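Local structure of Non-structural protein 9 (Avian infectious bronchitis virus, 5C94) at residues T37-S42 / S99-M104. The protein probably binds single-stranded RNA as a homodimeric component of the coronavirus replication machinery. Residues are numbered along the deposited sequence; the frame is centred on the assembly and turned at random.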
loop_
_atom_site.group_PDB
_atom_site.type_symbol
_atom_site.label_atom_id
_atom_site.label_comp_id
_atom_site.label_asym_id
_atom_site.label_seq_id
_atom_site.Cartn_x
_atom_site.Cartn_y
_atom_site.Cartn_z
ATOM N N THR A 37 -9.193 -1.918 5.396
ATOM C CA THR A 37 -8.343 -3.048 5.638
ATOM C C THR A 37 -8.756 -3.680 6.959
ATOM O O THR A 37 -9.708 -3.227 7.609
ATOM C CB THR A 37 -6.869 -2.638 5.644
ATOM O OG1 THR A 37 -6.066 -3.808 5.816
ATOM C CG2 THR A 37 -6.591 -1.622 6.751
ATOM N N SER A 38 -8.078 -4.750 7.343
ATOM C CA SER A 38 -8.380 -5.390 8.611
ATOM C C SER A 38 -7.169 -5.276 9.530
ATOM O O SER A 38 -6.047 -5.621 9.138
ATOM C CB SER A 38 -8.764 -6.858 8.402
ATOM O OG SER A 38 -9.146 -7.467 9.634
ATOM N N ILE A 39 -7.386 -4.782 10.744
ATOM C CA ILE A 39 -6.308 -4.701 11.722
ATOM C C ILE A 39 -6.775 -5.239 13.068
ATOM O O ILE A 39 -7.750 -4.734 13.627
ATOM C CB ILE A 39 -5.818 -3.265 11.897
ATOM C CG1 ILE A 39 -5.423 -2.661 10.537
ATOM C CG2 ILE A 39 -4.674 -3.232 12.886
ATOM C CD1 ILE A 39 -5.081 -1.166 10.587
ATOM N N SER A 40 -6.086 -6.263 13.575
ATOM C CA SER A 40 -6.495 -6.950 14.809
ATOM C C SER A 40 -7.937 -7.459 14.760
ATOM O O SER A 40 -8.706 -7.262 15.709
ATOM C CB SER A 40 -6.323 -6.035 16.014
ATOM O OG SER A 40 -4.963 -5.698 16.172
ATOM N N GLY A 41 -8.287 -8.089 13.638
ATOM C CA GLY A 41 -9.593 -8.692 13.430
ATOM C C GLY A 41 -10.726 -7.707 13.245
ATOM O O GLY A 41 -11.901 -8.072 13.287
ATOM N N SER A 42 -10.372 -6.447 13.037
ATOM C CA SER A 42 -11.370 -5.402 12.933
ATOM C C SER A 42 -11.142 -4.573 11.688
ATOM O O SER A 42 -10.000 -4.311 11.311
ATOM C CB SER A 42 -11.351 -4.506 14.174
ATOM O OG SER A 42 -11.996 -5.141 15.264
ATOM N N SER A 99 0.026 5.840 8.154
ATOM C CA SER A 99 0.763 5.942 6.895
ATOM C C SER A 99 0.809 4.620 6.130
ATOM O O SER A 99 0.696 4.593 4.898
ATOM C CB SER A 99 2.188 6.425 7.158
ATOM O OG SER A 99 2.196 7.762 7.610
ATOM N N ILE A 100 0.979 3.524 6.864
ATOM C CA ILE A 100 1.072 2.222 6.239
ATOM C C ILE A 100 -0.290 1.861 5.641
ATOM O O ILE A 100 -0.368 1.244 4.579
ATOM C CB ILE A 100 1.573 1.149 7.247
ATOM C CG1 ILE A 100 1.898 -0.155 6.530
ATOM C CG2 ILE A 100 0.581 0.906 8.378
ATOM C CD1 ILE A 100 2.581 -1.184 7.438
ATOM N N VAL A 101 -1.362 2.297 6.294
ATOM C CA VAL A 101 -2.695 1.993 5.809
ATOM C C VAL A 101 -3.013 2.842 4.580
ATOM O O VAL A 101 -3.648 2.355 3.635
ATOM C CB VAL A 101 -3.754 2.193 6.912
ATOM C CG1 VAL A 101 -5.144 2.014 6.361
ATOM C CG2 VAL A 101 -3.525 1.195 8.048
ATOM N N ARG A 102 -2.557 4.096 4.574
ATOM C CA ARG A 102 -2.673 4.929 3.371
ATOM C C ARG A 102 -1.964 4.280 2.184
ATOM O O ARG A 102 -2.481 4.256 1.072
ATOM C CB ARG A 102 -2.087 6.324 3.600
ATOM C CG ARG A 102 -2.831 7.159 4.627
ATOM C CD ARG A 102 -2.181 8.523 4.834
ATOM N NE ARG A 102 -2.754 9.182 6.001
ATOM C CZ ARG A 102 -3.582 10.221 5.942
ATOM N NH1 ARG A 102 -3.918 10.745 4.770
ATOM N NH2 ARG A 102 -4.063 10.751 7.055
ATOM N N GLY A 103 -0.763 3.769 2.432
ATOM C CA GLY A 103 0.016 3.130 1.393
ATOM C C GLY A 103 -0.688 1.898 0.861
ATOM O O GLY A 103 -0.664 1.640 -0.353
ATOM N N MET A 104 -1.328 1.147 1.749
ATOM C CA MET A 104 -2.016 -0.060 1.331
ATOM C C MET A 104 -3.100 0.222 0.301
ATOM O O MET A 104 -3.237 -0.516 -0.670
ATOM C CB MET A 104 -2.604 -0.772 2.534
ATOM C CG MET A 104 -1.553 -1.477 3.347
ATOM S SD MET A 104 -2.325 -2.641 4.458
ATOM C CE MET A 104 -3.559 -3.354 3.378
#
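Thr37 and Ile39, on strand 30-39, face Val101 and Met104 on the C-terminal helix of the nsp9 fold, the helix that packs against its small antiparallel beta barrel and, in this dimer, against the second subunit. Strand and helix run roughly antiparallel, 150° apart, and only side chains bridge the 10.5 Å between their axes. The tight part is a patch around Val101, whose two methyls divide the work: CG1 lies 3.9 Å from Thr37 CG2, while CG2 meets Ile39 CD1 tip to tip at 3.8 Å. Ala46 of strand 42-50 also touches Val101. One turn on, Met104 is modelled in two conformers; in the one described here it bends at its last torsion (chi3 42°) and crosses Thr37 at about a right angle, with Pro11 touching both. Leu106 of the second subunit packs against Met104 as well, so this side chain lies between the strand and the dimer partner. The loose side is the type I' turn from Ile39 to Ser42, where Ser40 and Gly41 are exposed and stay clear of the helix. Thr37 is buried, and its OG1 hydrogen-bonds to Gly13 O; across the contact, in that same Met104 conformer, OG1 has the methyl CE at 3.5 Å.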